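Local coordinates for peptide-binding protein (Photobacterium damsela subsp. piscicida, PDB 6SQX) that is a secreted NlpC/P60-family D,L-endopeptidase that cleaves the peptidoglycan of potentially competing bacteria, probably as a cysteine-type peptidase, at residues E29-D33 with A34-I38; A302-I305 with N306-I309. All blocks are in the same frame, centred on the assembly; numbering follows the deposited sequence.

Overall arrangement
Contact 1 is a surface turn about 23 Å from the centre of the chain, in the loop between strand 23-25 and helix 50-64; contact 2, about 16 Å out and partly buried, takes in the last turns of helix 298-308 and the residue that follows. Their centres lie about 10 Å apart and the two touch: the amide of N306 is probably hydrogen-bonded to the residues that open the 3-10 segment 34-36, and F35 CZ packs 3.4 Å from A302 CB. The chemistry differs accordingly. Contact 1 is tied by side-chain-to-backbone bonds, one backbone bond and a single ethanediol spanning T31 and H36, whereas contact 2 rests on repeated helical backbone bonds, with waters linking its polar side chains.

Contact 1 (E29-D33 with A34-I38); sequences EITQD and AFHYI. With EDO (1,2-ethanediol), chain O; EDO (1,2-ethanediol), chain K.
Y37 reaches back to T31, its OH donating to T31 O over 2.7 Å. The hydroxyl arrives in the carbonyl plane, on a lone pair, with a C=O...O angle of 124°. I30 lies against the same end of the ring, its CG1 3.6 Å from Y37 OH. Next to this pair, T31 CB sits over a face of the H36 imidazole in a CH-pi contact, 4.2 Å from the ring centroid and 16° off the normal. The H36 ring reaches T31 because its chi1 of -169° swings CG to the side away from the backbone N, and one 1,2-ethanediol, probably from the crystallisation liquor, spans the two: its O2 pairs with T31 N and OG1, its O1 with H36 NE2.

Behind these contacts stands D33. Its OD1 accepts F35 N at 3.0 Å from above the carboxylate plane, while D33 O takes H36 N at 2.9 Å. N306 ND2, from helix 298-308, is a second donor to OD1, helping to fix the carboxylate. Before it, Q32 centres an inverse gamma turn whose weak D33 N bond, 3.1 Å, also falls on T31 O. Q32 NE2 holds I30 O at 2.9 Å and is shared with I439 O of strand 438-441. The arrangement is an inverse gamma turn running into an Asx turn at D33, which opens the 3-10 segment 34-36.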
ATOM      1  N   GLU A  29       9.619  19.106  -9.200  1.00 19.57           N
ATOM      2  CA  GLU A  29      10.829  19.846  -8.833  1.00 19.08           C
ATOM      3  C   GLU A  29      12.112  19.250  -9.381  1.00 19.73           C
ATOM      4  O   GLU A  29      12.954  19.980  -9.920  1.00 22.47           O
ATOM      5  CB  GLU A  29      10.952  19.929  -7.309  1.00 19.33           C
ATOM      6  CG  GLU A  29       9.823  20.736  -6.668  1.00 20.89           C
ATOM      7  CD  GLU A  29       9.993  20.892  -5.193  1.00 21.18           C
ATOM      8  OE1 GLU A  29      10.763  21.773  -4.748  1.00 23.18           O
ATOM      9  OE2 GLU A  29       9.388  20.087  -4.462  1.00 21.43           O
ATOM     10  N   ILE A  30      12.300  17.946  -9.262  1.00 20.32           N
ATOM     11  CA  ILE A  30      13.566  17.314  -9.603  1.00 20.51           C
ATOM     12  C   ILE A  30      13.373  16.237 -10.678  1.00 19.64           C
ATOM     13  O   ILE A  30      12.256  15.891 -11.062  1.00 19.94           O
ATOM     14  CB  ILE A  30      14.319  16.786  -8.368  1.00 20.18           C
ATOM     15  CG1 ILE A  30      13.482  15.753  -7.610  1.00 20.73           C
ATOM     16  CG2 ILE A  30      14.696  17.960  -7.491  1.00 21.25           C
ATOM     17  CD1 ILE A  30      14.222  15.187  -6.401  1.00 22.18           C
ATOM     18  N   THR A  31      14.496  15.720 -11.168  1.00 19.81           N
ATOM     19  CA  THR A  31      14.452  14.805 -12.306  1.00 20.11           C
ATOM     20  C   THR A  31      13.735  13.508 -11.940  1.00 19.47           C
ATOM     21  O   THR A  31      14.080  12.864 -10.943  1.00 21.01           O
ATOM     22  CB  THR A  31      15.887  14.498 -12.735  1.00 22.81           C
ATOM     23  OG1 THR A  31      16.516  15.713 -13.149  1.00 24.66           O
ATOM     24  CG2 THR A  31      15.936  13.539 -13.910  1.00 24.02           C
ATOM     25  N   GLN A  32      12.782  13.100 -12.782  1.00 18.92           N
ATOM     26  CA  GLN A  32      11.976  11.889 -12.531  1.00 18.66           C
ATOM     27  C   GLN A  32      12.627  10.670 -13.196  1.00 18.40           C
ATOM     28  O   GLN A  32      12.117  10.079 -14.167  1.00 20.44           O
ATOM     29  CB  GLN A  32      10.538  12.103 -12.975  1.00 17.94           C
ATOM     30  CG  GLN A  32       9.868  13.214 -12.195  1.00 17.93           C
ATOM     31  CD  GLN A  32       9.966  12.951 -10.675  1.00 17.37           C
ATOM     32  OE1 GLN A  32       9.597  11.864 -10.220  1.00 18.57           O
ATOM     33  NE2 GLN A  32      10.490  13.910  -9.920  1.00 18.26           N
ATOM     34  N   ASP A  33      13.777  10.272 -12.643  1.00 18.01           N
ATOM     35  CA  ASP A  33      14.470   9.079 -13.121  1.00 19.11           C
ATOM     36  C   ASP A  33      15.366   8.614 -11.981  1.00 19.47           C
ATOM     37  O   ASP A  33      16.292   9.332 -11.597  1.00 20.52           O
ATOM     38  CB  ASP A  33      15.290   9.425 -14.362  1.00 21.16           C
ATOM     39  CG  ASP A  33      16.031   8.216 -14.945  1.00 22.59           C
ATOM     40  OD1 ASP A  33      16.074   7.118 -14.338  1.00 22.39           O
ATOM     41  OD2 ASP A  33      16.583   8.320 -16.066  1.00 25.77           O
ATOM     42  N   ALA A  34      15.071   7.438 -11.420  1.00 19.16           N
ATOM     43  CA  ALA A  34      15.828   6.972 -10.275  1.00 19.51           C
ATOM     44  C   ALA A  34      17.306   6.838 -10.604  1.00 20.55           C
ATOM     45  O   ALA A  34      18.150   6.917  -9.704  1.00 21.26           O
ATOM     46  CB  ALA A  34      15.283   5.617  -9.796  1.00 19.44           C
ATOM     47  N   PHE A  35      17.660   6.657 -11.879  1.00 21.17           N
ATOM     48  CA  PHE A  35      19.073   6.479 -12.186  1.00 21.04           C
ATOM     49  C   PHE A  35      19.867   7.766 -12.016  1.00 22.19           C
ATOM     50  O   PHE A  35      21.100   7.705 -11.960  1.00 22.85           O
ATOM     51  CB  PHE A  35      19.256   5.963 -13.625  1.00 21.16           C
ATOM     52  CG  PHE A  35      18.927   4.495 -13.782  1.00 22.52           C
ATOM     53  CD1 PHE A  35      19.794   3.537 -13.306  1.00 23.20           C
ATOM     54  CD2 PHE A  35      17.750   4.083 -14.376  1.00 21.36           C
ATOM     55  CE1 PHE A  35      19.523   2.197 -13.443  1.00 23.25           C
ATOM     56  CE2 PHE A  35      17.460   2.722 -14.509  1.00 21.43           C
ATOM     57  CZ  PHE A  35      18.352   1.780 -14.022  1.00 22.24           C
ATOM     58  N   HIS A  36      19.184   8.921 -11.955  1.00 22.02           N
ATOM     59  CA  HIS A  36      19.864  10.195 -11.708  1.00 22.87           C
ATOM     60  C   HIS A  36      20.470  10.245 -10.309  1.00 22.43           C
ATOM     61  O   HIS A  36      21.372  11.060 -10.043  1.00 25.04           O
ATOM     62  CB  HIS A  36      18.855  11.334 -11.898  1.00 24.33           C
ATOM     63  CG  HIS A  36      19.457  12.699 -11.930  1.00 27.68           C
ATOM     64  ND1 HIS A  36      20.109  13.199 -13.035  1.00 32.46           N
ATOM     65  CD2 HIS A  36      19.461  13.690 -11.008  1.00 29.62           C
ATOM     66  CE1 HIS A  36      20.505  14.438 -12.784  1.00 33.89           C
ATOM     67  NE2 HIS A  36      20.125  14.760 -11.561  1.00 32.71           N
ATOM     68  N   TYR A  37      20.014   9.361  -9.426  1.00 21.96           N
ATOM     69  CA  TYR A  37      20.412   9.346  -8.025  1.00 22.98           C
ATOM     70  C   TYR A  37      21.220   8.105  -7.693  1.00 23.47           C
ATOM     71  O   TYR A  37      21.361   7.761  -6.513  1.00 25.36           O
ATOM     72  CB  TYR A  37      19.176   9.459  -7.123  1.00 23.29           C
ATOM     73  CG  TYR A  37      18.266  10.565  -7.627  1.00 21.85           C
ATOM     74  CD1 TYR A  37      18.595  11.901  -7.404  1.00 23.32           C
ATOM     75  CD2 TYR A  37      17.143  10.286  -8.415  1.00 21.08           C
ATOM     76  CE1 TYR A  37      17.815  12.935  -7.910  1.00 23.97           C
ATOM     77  CE2 TYR A  37      16.348  11.330  -8.944  1.00 20.57           C
ATOM     78  CZ  TYR A  37      16.701  12.651  -8.676  1.00 22.02           C
ATOM     79  OH  TYR A  37      15.952  13.693  -9.154  1.00 22.20           O
ATOM     80  N   ILE A  38      21.772   7.427  -8.695  1.00 23.88           N
ATOM     81  CA  ILE A  38      22.589   6.233  -8.477  1.00 23.71           C
ATOM     82  C   ILE A  38      23.949   6.471  -9.110  1.00 25.88           C
ATOM     83  O   ILE A  38      24.034   6.800 -10.304  1.00 27.58           O
ATOM     84  CB  ILE A  38      21.927   4.970  -9.041  1.00 23.64           C
ATOM     85  CG1 ILE A  38      20.596   4.722  -8.304  1.00 23.67           C
ATOM     86  CG2 ILE A  38      22.889   3.772  -8.926  1.00 25.02           C
ATOM     87  CD1 ILE A  38      19.713   3.695  -8.940  1.00 24.11           C
TER
HETATM   88  C1  EDO O 513      18.484  17.295  -9.210  1.00 37.80           C
HETATM   89  O1  EDO O 513      19.732  16.644  -9.002  1.00 50.09           O
HETATM   90  C2  EDO O 513      17.620  16.459 -10.127  1.00 34.31           C
HETATM   91  O2  EDO O 513      16.860  17.364 -10.865  1.00 30.45           O
HETATM   92  C1  EDO K 509      11.205  22.788 -11.657  1.00 46.40           C
HETATM   93  O1  EDO K 509      12.498  22.546 -11.082  1.00 49.77           O
HETATM   94  C2  EDO K 509      10.479  23.784 -10.763  1.00 46.23           C
HETATM   95  O2  EDO K 509      11.360  24.893 -10.528  1.00 52.02           O

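Contact 2 (A302-I305 with N306-I309)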
ATOM      1  N   ALA A 302      15.757   0.845  -9.495  1.00 19.45           N
ATOM      2  CA  ALA A 302      15.555   2.020 -10.346  1.00 19.67           C
ATOM      3  C   ALA A 302      14.488   1.764 -11.406  1.00 19.65           C
ATOM      4  O   ALA A 302      13.618   2.616 -11.639  1.00 20.00           O
ATOM      5  CB  ALA A 302      16.879   2.450 -10.985  1.00 20.98           C
ATOM      6  N   HIS A 303      14.554   0.600 -12.079  1.00 19.26           N
ATOM      7  CA  HIS A 303      13.534   0.321 -13.085  1.00 18.41           C
ATOM      8  C   HIS A 303      12.148   0.288 -12.460  1.00 19.64           C
ATOM      9  O   HIS A 303      11.180   0.810 -13.025  1.00 20.53           O
ATOM     10  CB  HIS A 303      13.774  -1.023 -13.762  1.00 20.16           C
ATOM     11  CG  HIS A 303      15.029  -1.116 -14.573  1.00 20.37           C
ATOM     12  ND1 HIS A 303      15.412  -0.158 -15.493  1.00 21.27           N
ATOM     13  CD2 HIS A 303      15.957  -2.102 -14.640  1.00 21.54           C
ATOM     14  CE1 HIS A 303      16.542  -0.548 -16.073  1.00 22.51           C
ATOM     15  NE2 HIS A 303      16.892  -1.732 -15.581  1.00 22.36           N
ATOM     16  N   GLN A 304      12.025  -0.355 -11.296  1.00 19.21           N
ATOM     17  CA  GLN A 304      10.705  -0.473 -10.683  1.00 19.16           C
ATOM     18  C   GLN A 304      10.203   0.875 -10.192  1.00 19.98           C
ATOM     19  O   GLN A 304       9.033   1.224 -10.408  1.00 20.62           O
ATOM     20  CB  GLN A 304      10.766  -1.481  -9.545  1.00 19.44           C
ATOM     21  CG  GLN A 304      11.006  -2.877 -10.069  1.00 20.07           C
ATOM     22  CD  GLN A 304       9.884  -3.325 -10.979  1.00 19.94           C
ATOM     23  OE1 GLN A 304       8.714  -3.360 -10.577  1.00 22.62           O
ATOM     24  NE2 GLN A 304      10.229  -3.616 -12.257  1.00 20.98           N
ATOM     25  N   ILE A 305      11.077   1.658  -9.546  1.00 18.98           N
ATOM     26  CA  ILE A 305      10.712   3.029  -9.169  1.00 18.91           C
ATOM     27  C   ILE A 305      10.217   3.809 -10.379  1.00 19.17           C
ATOM     28  O   ILE A 305       9.155   4.447 -10.349  1.00 19.77           O
ATOM     29  CB  ILE A 305      11.894   3.726  -8.479  1.00 18.99           C
ATOM     30  CG1 ILE A 305      12.015   3.213  -7.033  1.00 19.48           C
ATOM     31  CG2 ILE A 305      11.737   5.243  -8.511  1.00 19.72           C
ATOM     32  CD1 ILE A 305      13.310   3.613  -6.377  1.00 21.77           C
ATOM     33  N   ASN A 306      10.970   3.732 -11.477  1.00 18.50           N
ATOM     34  CA  ASN A 306      10.593   4.498 -12.658  1.00 19.11           C
ATOM     35  C   ASN A 306       9.223   4.084 -13.183  1.00 19.65           C
ATOM     36  O   ASN A 306       8.501   4.916 -13.753  1.00 22.37           O
ATOM     37  CB  ASN A 306      11.670   4.316 -13.733  1.00 19.58           C
ATOM     38  CG  ASN A 306      12.891   5.206 -13.486  1.00 19.26           C
ATOM     39  OD1 ASN A 306      12.887   6.011 -12.534  1.00 19.65           O
ATOM     40  ND2 ASN A 306      13.952   5.057 -14.310  1.00 20.84           N
ATOM     41  N   ASN A 307       8.865   2.800 -13.052  1.00 19.77           N
ATOM     42  CA  ASN A 307       7.568   2.338 -13.546  1.00 20.15           C
ATOM     43  C   ASN A 307       6.390   2.892 -12.744  1.00 18.37           C
ATOM     44  O   ASN A 307       5.251   2.887 -13.250  1.00 22.35           O
ATOM     45  CB  ASN A 307       7.468   0.814 -13.522  1.00 22.45           C
ATOM     46  CG  ASN A 307       8.329   0.152 -14.586  1.00 26.23           C
ATOM     47  OD1 ASN A 307       8.768   0.791 -15.559  1.00 29.11           O
ATOM     48  ND2 ASN A 307       8.554  -1.129 -14.424  1.00 31.35           N
ATOM     49  N   TYR A 308       6.622   3.334 -11.497  1.00 17.25           N
ATOM     50  CA  TYR A 308       5.537   3.886 -10.683  1.00 17.37           C
ATOM     51  C   TYR A 308       5.380   5.391 -10.812  1.00 17.96           C
ATOM     52  O   TYR A 308       4.308   5.918 -10.469  1.00 17.88           O
ATOM     53  CB  TYR A 308       5.720   3.553  -9.172  1.00 18.03           C
ATOM     54  CG  TYR A 308       5.556   2.081  -8.880  1.00 18.09           C
ATOM     55  CD1 TYR A 308       4.293   1.475  -8.972  1.00 18.82           C
ATOM     56  CD2 TYR A 308       6.656   1.301  -8.484  1.00 18.33           C
ATOM     57  CE1 TYR A 308       4.141   0.115  -8.734  1.00 19.52           C
ATOM     58  CE2 TYR A 308       6.514  -0.079  -8.243  1.00 18.87           C
ATOM     59  CZ  TYR A 308       5.261  -0.649  -8.362  1.00 19.19           C
ATOM     60  OH  TYR A 308       5.104  -2.004  -8.141  1.00 19.77           O
ATOM     61  N   ILE A 309       6.436   6.086 -11.256  1.00 17.55           N
ATOM     62  CA  ILE A 309       6.378   7.539 -11.315  1.00 16.66           C
ATOM     63  C   ILE A 309       5.240   7.958 -12.221  1.00 16.02           C
ATOM     64  O   ILE A 309       5.072   7.419 -13.325  1.00 18.07           O
ATOM     65  CB  ILE A 309       7.716   8.118 -11.782  1.00 16.36           C
ATOM     66  CG1 ILE A 309       8.832   7.852 -10.733  1.00 17.58           C
ATOM     67  CG2 ILE A 309       7.558   9.608 -12.137  1.00 18.57           C
ATOM     68  CD1 ILE A 309      10.263   8.281 -11.161  1.00 20.14           C
TER
HETATM   69  O   HOH W   1       7.487  -3.091  -8.046  1.00 21.71           O
HETATM   70  O   HOH W   2       6.718  -2.303 -12.357  1.00 34.14           O
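N306 N bonds to A302 O at 2.9 Å (N-H...O angle 161°) and N307 N to H303 O at 3.1 Å, both regular alpha-helical i+4 bonds, but Y308 N then makes its firmer bond three residues back, to I305 O at 3.0 Å, keeping just a weak one to Q304 O. A bend at chi2 (-62°) carries the Q304 amide alongside N307, with Q304 NE2 3.7 Å from N307 ND2, and two waters donate to Q304 OE1. Water 1, 2.8 Å from Q304 OE1, meets Y308 OH at 2.6 Å, in the plane of the phenol ring at its edge. Water 2 donates to the same OE1 and accepts from N307 ND2, which lies 3.0 Å from the water, so the two amides are bridged although their planes stand 87° apart.

In the NlpC/P60 domain this face of helix 298-308 packs on helix 326-334, which follows the cysteinesulfonic acid at position 324: Q304 touches L331 and T334, and Y308 touches L327 and R330. I305 CG2 approaches I309 CD1 at 4.3 Å, and I305 and Y308 both rest on F414 of strand 408-415. N306 turns its amide to the loop before helix 50-64, where OD1 accepts A34 N.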